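Local coordinates for spermidine N(1)-acetyltransferase (Thermoplasma acidophilum, PDB 3NE7), which transfers an acetyl group from acetyl-CoA to polyamines such as spermidine, releasing CoA and helping to protect the cell from polyamine toxicity, at residues E22-T27 with E35-W40; G76-K81 with L90-K95. All blocks are in the same frame, centred on the assembly; numbering follows the deposited sequence.

Overall arrangement
After strand 3-7 at one edge of the sheet, the chain runs through helix 13-27, makes a six-residue connection and turns back in helix 34-44; interaction 1 closes this short helical loop. Helix 47-58 and strand 63-70 follow before interaction 2 closes the hairpin of strands 73-83 and 86-94 in the middle of the mixed sheet. The two loops are in series and neither crosses nor encloses the other. Their centres lie about 14 Å apart, yet they touch, since helix 13-27 lies against the second hairpin strand: Ser23 OG is 2.8 Å from Leu94 O, a probable hydrogen bond, and Trp24 packs on Tyr93. Both contacts also reach the coenzyme A and the same sulfate ion.

Interaction 1 of 2, residues E22-T27 with E35-W40; sequences ESWKWT and EYIESW. With COA (coenzyme A), chain C; SO4 (sulfate ion), chain F.
The indole of Trp24 meets Trp40 through CH2, which sits over one face of the Trp40 ring, 3.3 Å from Trp40 CD1. The planes are 23° apart but slid so far that the rings barely overlap, with 4.6 Å between the Trp24 six-membered and Trp40 five-membered centroids. Ile37 packs on the same indole: its CG1 lies at the Trp24 edge, 4.0 Å from CE3, while Ile37 CD1 reaches the backbone at Lys25 CA. With CG anti to the carbonyl carbon and the chain extended beyond it, Lys25 brings NZ to 4.3 Å from Glu38 OE2, too long for a salt bridge. Further out, Trp24 NE1 is hydrogen-bonded to Tyr45 OH, and Trp40 NE1 donates to sulfate O1 at 2.8 Å with an N-H...O angle of 145°. Replacing Trp40 with alanine would remove the ring and is likely to leave the sulfate without this donor and open a gap beside Trp24 CH2. No hydrogen bond joins segments 22-27 and 35-40, whose axes run roughly antiparallel at 151°, so their direct contact is mainly apolar and aromatic, while the indole N-H of Trp40 helps hold an anion, here a sulfate probably from the crystallisation liquor.

Interaction 2 of 2, residues G76-K81 with L90-K95; sequences GFIELK and LRLYLK. With COA (coenzyme A), chain C; SO4 (sulfate ion), chain F.
Glu79 O is gripped by two successive backbone N-H groups: Arg91 N at 3.3 Å, in the carbonyl plane on a lone pair, and Leu90 N, a weak bond bent to 125°. Leu90 and Arg91 thus share one partner, a classic beta bulge. Beyond it the antiparallel pairing is regular, with Phe77 and Tyr93 bonded in both directions (Phe77 N to Tyr93 O 2.9 Å). On the face that carries Phe77, Glu79, Arg91 and Tyr93, the Glu79 and Arg91 side chains run side by side. Glu79 OE1 receives Arg91 NH2 at 3.0 Å on its syn lone pair, although the oxygen stands 31° out of the guanidinium plane. Glu53 is a second carboxylate partner of NH2, and weak bonds from NE and NH1 reach the sulfate; together these probably restrict rotation of the guanidinium. Phe77, its CG between the backbone N and carbonyl carbon (chi1 61°), sets CZ 3.9 Å from Tyr93 CB. The second strand also holds the cofactor: coenzyme A N4P donates to Leu92 O at 2.8 Å, and Leu94 N donates to coenzyme A O9P at 2.9 Å. A bulged central strand whose backbone binds the pantetheine arm in this beta-like manner is characteristic of the GNAT fold.

Interaction 1 of 2, residues E22-T27 with E35-W40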
loop_
_atom_site.group_PDB
_atom_site.type_symbol
_atom_site.label_atom_id
_atom_site.label_comp_id
_atom_site.label_asym_id
_atom_site.label_seq_id
_atom_site.Cartn_x
_atom_site.Cartn_y
_atom_site.Cartn_z
ATOM N N GLU A 22 1.110 -12.916 1.876
ATOM C CA GLU A 22 2.390 -13.214 2.535
ATOM C C GLU A 22 2.848 -12.033 3.419
ATOM O O GLU A 22 3.292 -12.236 4.530
ATOM C CB GLU A 22 3.453 -13.654 1.508
ATOM C CG GLU A 22 4.853 -13.745 2.070
ATOM C CD GLU A 22 5.896 -14.315 1.095
ATOM O OE1 GLU A 22 5.596 -14.472 -0.118
ATOM O OE2 GLU A 22 7.023 -14.609 1.565
ATOM N N SER A 23 2.663 -10.802 2.958
ATOM C CA SER A 23 3.048 -9.623 3.727
ATOM C C SER A 23 2.177 -9.486 4.970
ATOM O O SER A 23 2.665 -9.263 6.072
ATOM C CB SER A 23 2.973 -8.388 2.846
ATOM O OG SER A 23 3.648 -7.281 3.405
ATOM N N TRP A 24 0.885 -9.659 4.819
ATOM C CA TRP A 24 -0.026 -9.597 5.972
ATOM C C TRP A 24 0.346 -10.590 7.080
ATOM O O TRP A 24 0.361 -10.241 8.263
ATOM C CB TRP A 24 -1.466 -9.872 5.517
ATOM C CG TRP A 24 -2.277 -8.635 5.329
ATOM C CD1 TRP A 24 -2.196 -7.759 4.302
ATOM C CD2 TRP A 24 -3.297 -8.138 6.214
ATOM N NE1 TRP A 24 -3.114 -6.733 4.479
ATOM C CE2 TRP A 24 -3.795 -6.946 5.649
ATOM C CE3 TRP A 24 -3.841 -8.598 7.418
ATOM C CZ2 TRP A 24 -4.810 -6.191 6.251
ATOM C CZ3 TRP A 24 -4.856 -7.864 8.026
ATOM C CH2 TRP A 24 -5.342 -6.667 7.431
ATOM N N LYS A 25 0.636 -11.830 6.707
ATOM C CA LYS A 25 0.913 -12.860 7.715
ATOM C C LYS A 25 2.146 -12.494 8.513
ATOM O O LYS A 25 2.205 -12.711 9.701
ATOM C CB LYS A 25 1.102 -14.250 7.085
ATOM C CG LYS A 25 -0.195 -14.907 6.606
ATOM C CD LYS A 25 0.069 -16.276 5.966
ATOM C CE LYS A 25 -1.132 -17.223 6.106
ATOM N NZ LYS A 25 -1.064 -18.445 5.215
ATOM N N TRP A 26 3.134 -11.915 7.848
ATOM C CA TRP A 26 4.349 -11.481 8.510
ATOM C C TRP A 26 4.139 -10.219 9.340
ATOM O O TRP A 26 4.566 -10.138 10.482
ATOM C CB TRP A 26 5.391 -11.207 7.413
ATOM C CG TRP A 26 6.715 -10.821 7.884
ATOM C CD1 TRP A 26 7.642 -11.634 8.459
ATOM C CD2 TRP A 26 7.316 -9.531 7.770
ATOM N NE1 TRP A 26 8.794 -10.915 8.739
ATOM C CE2 TRP A 26 8.626 -9.628 8.311
ATOM C CE3 TRP A 26 6.888 -8.309 7.260
ATOM C CZ2 TRP A 26 9.489 -8.536 8.395
ATOM C CZ3 TRP A 26 7.760 -7.221 7.308
ATOM C CH2 TRP A 26 9.054 -7.347 7.889
ATOM N N THR A 27 3.497 -9.221 8.737
ATOM C CA THR A 27 3.324 -7.918 9.366
ATOM C C THR A 27 2.492 -8.011 10.672
ATOM O O THR A 27 2.799 -7.360 11.673
ATOM C CB THR A 27 2.575 -6.960 8.378
ATOM O OG1 THR A 27 3.349 -6.819 7.183
ATOM C CG2 THR A 27 2.326 -5.606 8.970
ATOM N N GLU A 35 -6.250 -17.011 11.235
ATOM C CA GLU A 35 -7.578 -17.088 10.641
ATOM C C GLU A 35 -8.191 -15.717 10.368
ATOM O O GLU A 35 -8.778 -15.522 9.319
ATOM C CB GLU A 35 -8.525 -17.900 11.536
ATOM C CG GLU A 35 -8.041 -19.319 11.835
ATOM C CD GLU A 35 -7.408 -19.477 13.232
ATOM O OE1 GLU A 35 -6.373 -18.820 13.551
ATOM O OE2 GLU A 35 -7.959 -20.290 14.016
ATOM N N TYR A 36 -8.077 -14.781 11.307
ATOM C CA TYR A 36 -8.551 -13.415 11.065
ATOM C C TYR A 36 -7.947 -12.876 9.743
ATOM O O TYR A 36 -8.673 -12.419 8.843
ATOM C CB TYR A 36 -8.179 -12.495 12.233
ATOM C CG TYR A 36 -8.513 -11.022 12.034
ATOM C CD1 TYR A 36 -9.547 -10.435 12.737
ATOM C CD2 TYR A 36 -7.791 -10.217 11.156
ATOM C CE1 TYR A 36 -9.884 -9.086 12.581
ATOM C CE2 TYR A 36 -8.107 -8.854 10.982
ATOM C CZ TYR A 36 -9.159 -8.303 11.698
ATOM O OH TYR A 36 -9.465 -6.975 11.537
ATOM N N ILE A 37 -6.619 -12.949 9.642
ATOM C CA ILE A 37 -5.884 -12.514 8.446
ATOM C C ILE A 37 -6.404 -13.199 7.165
ATOM O O ILE A 37 -6.651 -12.552 6.145
ATOM C CB ILE A 37 -4.368 -12.829 8.578
ATOM C CG1 ILE A 37 -3.711 -11.941 9.640
ATOM C CG2 ILE A 37 -3.667 -12.678 7.233
ATOM C CD1 ILE A 37 -2.273 -12.405 10.071
ATOM N N GLU A 38 -6.553 -14.517 7.229
ATOM C CA GLU A 38 -7.000 -15.298 6.085
ATOM C C GLU A 38 -8.423 -14.870 5.679
ATOM O O GLU A 38 -8.752 -14.791 4.484
ATOM C CB GLU A 38 -6.917 -16.801 6.426
ATOM C CG GLU A 38 -7.217 -17.763 5.249
ATOM C CD GLU A 38 -6.499 -19.135 5.379
ATOM O OE1 GLU A 38 -7.152 -20.196 5.154
ATOM O OE2 GLU A 38 -5.277 -19.135 5.697
ATOM N N SER A 39 -9.247 -14.576 6.684
ATOM C CA SER A 39 -10.595 -14.047 6.466
ATOM C C SER A 39 -10.580 -12.662 5.880
ATOM O O SER A 39 -11.371 -12.350 5.006
ATOM C CB SER A 39 -11.390 -13.976 7.776
ATOM O OG SER A 39 -12.375 -14.977 7.802
ATOM N N TRP A 40 -9.715 -11.814 6.412
ATOM C CA TRP A 40 -9.607 -10.461 5.904
ATOM C C TRP A 40 -9.147 -10.484 4.427
ATOM O O TRP A 40 -9.772 -9.837 3.564
ATOM C CB TRP A 40 -8.681 -9.615 6.777
ATOM C CG TRP A 40 -8.780 -8.164 6.463
ATOM C CD1 TRP A 40 -8.017 -7.464 5.580
ATOM C CD2 TRP A 40 -9.703 -7.229 7.028
ATOM N NE1 TRP A 40 -8.398 -6.139 5.561
ATOM C CE2 TRP A 40 -9.439 -5.969 6.434
ATOM C CE3 TRP A 40 -10.724 -7.327 7.987
ATOM C CZ2 TRP A 40 -10.164 -4.818 6.757
ATOM C CZ3 TRP A 40 -11.457 -6.176 8.311
ATOM C CH2 TRP A 40 -11.171 -4.940 7.697
HETATM N N1A COA C . 12.264 -5.096 9.983
HETATM C C2A COA C . 12.176 -4.003 10.779
HETATM N N3A COA C . 12.034 -2.751 10.280
HETATM C C4A COA C . 11.978 -2.566 8.926
HETATM C C5A COA C . 12.080 -3.756 8.052
HETATM C C6A COA C . 12.225 -4.996 8.628
HETATM N N6A COA C . 12.320 -6.091 7.846
HETATM N N7A COA C . 11.982 -3.316 6.797
HETATM C C8A COA C . 11.846 -1.968 6.836
HETATM N N9A COA C . 11.837 -1.508 8.096
HETATM C C1B COA C . 11.641 -0.089 8.478
HETATM C C2B COA C . 12.671 0.446 9.464
HETATM O O2B COA C . 12.082 1.517 10.230
HETATM C C3B COA C . 13.767 0.863 8.495
HETATM O O3B COA C . 14.681 1.817 8.951
HETATM P P3B COA C . 16.079 1.391 9.624
HETATM O O7A COA C . 17.097 1.242 8.494
HETATM O O8A COA C . 15.823 0.147 10.412
HETATM O O9A COA C . 16.333 2.589 10.463
HETATM C C4B COA C . 13.010 1.377 7.293
HETATM O O4B COA C . 11.737 0.737 7.317
HETATM C C5B COA C . 13.743 1.062 5.989
HETATM O O5B COA C . 13.073 1.747 4.919
HETATM P P1A COA C . 12.850 1.098 3.503
HETATM O O1A COA C . 13.974 0.153 3.169
HETATM O O2A COA C . 12.563 2.260 2.630
HETATM O O3A COA C . 11.505 0.264 3.791
HETATM P P2A COA C . 10.819 -0.868 2.873
HETATM O O4A COA C . 10.913 -2.184 3.654
HETATM O O5A COA C . 11.387 -0.825 1.457
HETATM O O6A COA C . 9.264 -0.478 2.872
HETATM C CBP COA C . 7.391 -1.154 4.286
HETATM C CCP COA C . 8.588 -0.255 4.142
HETATM C CDP COA C . 6.565 -0.758 5.527
HETATM C CEP COA C . 6.532 -0.987 3.068
HETATM C CAP COA C . 7.858 -2.620 4.257
HETATM O OAP COA C . 8.837 -2.815 5.278
HETATM C C9P COA C . 6.672 -3.565 4.422
HETATM O O9P COA C . 6.058 -3.956 3.433
HETATM N N8P COA C . 6.310 -3.905 5.653
HETATM C C7P COA C . 5.210 -4.799 6.031
HETATM C C6P COA C . 3.827 -4.202 5.727
HETATM C C5P COA C . 3.580 -2.871 6.414
HETATM O O5P COA C . 3.902 -2.690 7.596
HETATM N N4P COA C . 3.005 -1.955 5.641
HETATM C C3P COA C . 2.638 -0.552 5.835
HETATM C C2P COA C . 1.574 -0.453 6.914
HETATM S S1P COA C . 0.038 -1.212 6.363
HETATM S S SO4 F . -7.246 -3.084 4.192
HETATM O O1 SO4 F . -8.333 -3.962 3.798
HETATM O O2 SO4 F . -7.481 -2.785 5.583
HETATM O O3 SO4 F . -5.915 -3.702 3.953
HETATM O O4 SO4 F . -7.253 -1.875 3.380
#

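Interaction 2 of 2, residues G76-K81 with L90-K95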
loop_
_atom_site.group_PDB
_atom_site.type_symbol
_atom_site.label_atom_id
_atom_site.label_comp_id
_atom_site.label_asym_id
_atom_site.label_seq_id
_atom_site.Cartn_x
_atom_site.Cartn_y
_atom_site.Cartn_z
ATOM N N GLY A 76 5.742 -6.390 -4.530
ATOM C CA GLY A 76 5.213 -5.375 -3.623
ATOM C C GLY A 76 4.277 -4.411 -4.316
ATOM O O GLY A 76 4.301 -4.301 -5.557
ATOM N N PHE A 77 3.465 -3.693 -3.529
ATOM C CA PHE A 77 2.551 -2.762 -4.097
ATOM C C PHE A 77 2.137 -1.620 -3.164
ATOM O O PHE A 77 2.262 -1.704 -1.949
ATOM C CB PHE A 77 1.293 -3.520 -4.571
ATOM C CG PHE A 77 0.556 -4.238 -3.455
ATOM C CD1 PHE A 77 0.876 -5.539 -3.116
ATOM C CD2 PHE A 77 -0.447 -3.618 -2.764
ATOM C CE1 PHE A 77 0.209 -6.201 -2.103
ATOM C CE2 PHE A 77 -1.127 -4.284 -1.743
ATOM C CZ PHE A 77 -0.787 -5.583 -1.425
ATOM N N ILE A 78 1.586 -0.576 -3.781
ATOM C CA ILE A 78 1.047 0.566 -3.083
ATOM C C ILE A 78 -0.275 0.913 -3.760
ATOM O O ILE A 78 -0.418 0.801 -4.994
ATOM C CB ILE A 78 2.033 1.779 -3.113
ATOM C CG1 ILE A 78 1.585 2.861 -2.131
ATOM C CG2 ILE A 78 2.182 2.316 -4.543
ATOM C CD1 ILE A 78 2.575 4.098 -2.023
ATOM N N GLU A 79 -1.245 1.296 -2.932
ATOM C CA GLU A 79 -2.530 1.681 -3.406
ATOM C C GLU A 79 -3.028 2.903 -2.670
ATOM O O GLU A 79 -3.043 2.932 -1.448
ATOM C CB GLU A 79 -3.536 0.543 -3.206
ATOM C CG GLU A 79 -4.901 0.817 -3.812
ATOM C CD GLU A 79 -5.936 -0.268 -3.500
ATOM O OE1 GLU A 79 -5.610 -1.212 -2.729
ATOM O OE2 GLU A 79 -7.074 -0.196 -4.052
ATOM N N LEU A 80 -3.451 3.892 -3.453
ATOM C CA LEU A 80 -3.963 5.153 -2.963
ATOM C C LEU A 80 -5.404 5.358 -3.432
ATOM O O LEU A 80 -5.802 4.891 -4.507
ATOM C CB LEU A 80 -3.094 6.323 -3.479
ATOM C CG LEU A 80 -1.780 6.596 -2.721
ATOM C CD1 LEU A 80 -0.772 5.534 -2.913
ATOM C CD2 LEU A 80 -1.222 7.901 -3.216
ATOM N N LYS A 81 -6.161 6.067 -2.593
ATOM C CA LYS A 81 -7.528 6.422 -2.845
ATOM C C LYS A 81 -7.538 7.938 -2.805
ATOM O O LYS A 81 -7.015 8.541 -1.852
ATOM C CB LYS A 81 -8.445 5.863 -1.751
ATOM C CG LYS A 81 -9.929 6.030 -2.070
ATOM C CD LYS A 81 -10.775 5.113 -1.219
ATOM C CE LYS A 81 -12.133 4.968 -1.765
ATOM N NZ LYS A 81 -13.065 4.556 -0.668
ATOM N N LEU A 90 -4.039 3.688 1.223
ATOM C CA LEU A 90 -4.741 2.473 1.680
ATOM C C LEU A 90 -3.839 1.287 2.043
ATOM O O LEU A 90 -4.069 0.596 3.047
ATOM C CB LEU A 90 -5.679 1.972 0.587
ATOM C CG LEU A 90 -6.829 2.878 0.197
ATOM C CD1 LEU A 90 -7.635 2.183 -0.902
ATOM C CD2 LEU A 90 -7.710 3.180 1.441
ATOM N N ARG A 91 -2.861 1.017 1.177
ATOM C CA ARG A 91 -2.077 -0.216 1.244
ATOM C C ARG A 91 -0.659 0.002 0.707
ATOM O O ARG A 91 -0.472 0.688 -0.285
ATOM C CB ARG A 91 -2.733 -1.289 0.408
ATOM C CG ARG A 91 -4.090 -1.715 0.916
ATOM C CD ARG A 91 -4.773 -2.635 -0.052
ATOM N NE ARG A 91 -6.045 -3.082 0.507
ATOM C CZ ARG A 91 -7.113 -3.488 -0.192
ATOM N NH1 ARG A 91 -8.183 -3.894 0.483
ATOM N NH2 ARG A 91 -7.148 -3.471 -1.521
ATOM N N LEU A 92 0.307 -0.576 1.410
ATOM C CA LEU A 92 1.675 -0.608 1.003
ATOM C C LEU A 92 2.264 -1.854 1.653
ATOM O O LEU A 92 2.449 -1.895 2.868
ATOM C CB LEU A 92 2.384 0.655 1.489
ATOM C CG LEU A 92 3.871 0.823 1.218
ATOM C CD1 LEU A 92 4.229 0.604 -0.248
ATOM C CD2 LEU A 92 4.354 2.204 1.719
ATOM N N TYR A 93 2.534 -2.873 0.839
ATOM C CA TYR A 93 2.972 -4.156 1.338
ATOM C C TYR A 93 4.038 -4.675 0.390
ATOM O O TYR A 93 3.861 -4.618 -0.853
ATOM C CB TYR A 93 1.781 -5.156 1.424
ATOM C CG TYR A 93 0.742 -4.792 2.483
ATOM C CD1 TYR A 93 0.926 -5.120 3.821
ATOM C CD2 TYR A 93 -0.393 -4.057 2.158
ATOM C CE1 TYR A 93 -0.004 -4.746 4.797
ATOM C CE2 TYR A 93 -1.337 -3.691 3.128
ATOM C CZ TYR A 93 -1.129 -4.028 4.437
ATOM O OH TYR A 93 -2.045 -3.638 5.401
ATOM N N LEU A 94 5.113 -5.227 0.961
ATOM C CA LEU A 94 6.159 -5.898 0.203
ATOM C C LEU A 94 6.228 -7.328 0.684
ATOM O O LEU A 94 5.897 -7.573 1.822
ATOM C CB LEU A 94 7.522 -5.254 0.476
ATOM C CG LEU A 94 7.719 -3.751 0.240
ATOM C CD1 LEU A 94 9.224 -3.365 0.460
ATOM C CD2 LEU A 94 7.277 -3.330 -1.140
ATOM N N LYS A 95 6.715 -8.254 -0.145
ATOM C CA LYS A 95 7.082 -9.580 0.334
ATOM C C LYS A 95 8.200 -9.406 1.367
ATOM O O LYS A 95 9.153 -8.724 1.093
ATOM C CB LYS A 95 7.654 -10.438 -0.781
ATOM C CG LYS A 95 6.663 -11.026 -1.724
ATOM C CD LYS A 95 7.318 -12.007 -2.748
ATOM C CE LYS A 95 8.144 -13.070 -2.063
ATOM N NZ LYS A 95 7.889 -14.377 -2.674
HETATM N N1A COA C . 12.264 -5.096 9.983
HETATM C C2A COA C . 12.176 -4.003 10.779
HETATM N N3A COA C . 12.034 -2.751 10.280
HETATM C C4A COA C . 11.978 -2.566 8.926
HETATM C C5A COA C . 12.080 -3.756 8.052
HETATM C C6A COA C . 12.225 -4.996 8.628
HETATM N N6A COA C . 12.320 -6.091 7.846
HETATM N N7A COA C . 11.982 -3.316 6.797
HETATM C C8A COA C . 11.846 -1.968 6.836
HETATM N N9A COA C . 11.837 -1.508 8.096
HETATM C C1B COA C . 11.641 -0.089 8.478
HETATM C C2B COA C . 12.671 0.446 9.464
HETATM O O2B COA C . 12.082 1.517 10.230
HETATM C C3B COA C . 13.767 0.863 8.495
HETATM O O3B COA C . 14.681 1.817 8.951
HETATM P P3B COA C . 16.079 1.391 9.624
HETATM O O7A COA C . 17.097 1.242 8.494
HETATM O O8A COA C . 15.823 0.147 10.412
HETATM O O9A COA C . 16.333 2.589 10.463
HETATM C C4B COA C . 13.010 1.377 7.293
HETATM O O4B COA C . 11.737 0.737 7.317
HETATM C C5B COA C . 13.743 1.062 5.989
HETATM O O5B COA C . 13.073 1.747 4.919
HETATM P P1A COA C . 12.850 1.098 3.503
HETATM O O1A COA C . 13.974 0.153 3.169
HETATM O O2A COA C . 12.563 2.260 2.630
HETATM O O3A COA C . 11.505 0.264 3.791
HETATM P P2A COA C . 10.819 -0.868 2.873
HETATM O O4A COA C . 10.913 -2.184 3.654
HETATM O O5A COA C . 11.387 -0.825 1.457
HETATM O O6A COA C . 9.264 -0.478 2.872
HETATM C CBP COA C . 7.391 -1.154 4.286
HETATM C CCP COA C . 8.588 -0.255 4.142
HETATM C CDP COA C . 6.565 -0.758 5.527
HETATM C CEP COA C . 6.532 -0.987 3.068
HETATM C CAP COA C . 7.858 -2.620 4.257
HETATM O OAP COA C . 8.837 -2.815 5.278
HETATM C C9P COA C . 6.672 -3.565 4.422
HETATM O O9P COA C . 6.058 -3.956 3.433
HETATM N N8P COA C . 6.310 -3.905 5.653
HETATM C C7P COA C . 5.210 -4.799 6.031
HETATM C C6P COA C . 3.827 -4.202 5.727
HETATM C C5P COA C . 3.580 -2.871 6.414
HETATM O O5P COA C . 3.902 -2.690 7.596
HETATM N N4P COA C . 3.005 -1.955 5.641
HETATM C C3P COA C . 2.638 -0.552 5.835
HETATM C C2P COA C . 1.574 -0.453 6.914
HETATM S S1P COA C . 0.038 -1.212 6.363
HETATM S S SO4 F . -7.246 -3.084 4.192
HETATM O O1 SO4 F . -8.333 -3.962 3.798
HETATM O O2 SO4 F . -7.481 -2.785 5.583
HETATM O O3 SO4 F . -5.915 -3.702 3.953
HETATM O O4 SO4 F . -7.253 -1.875 3.380
#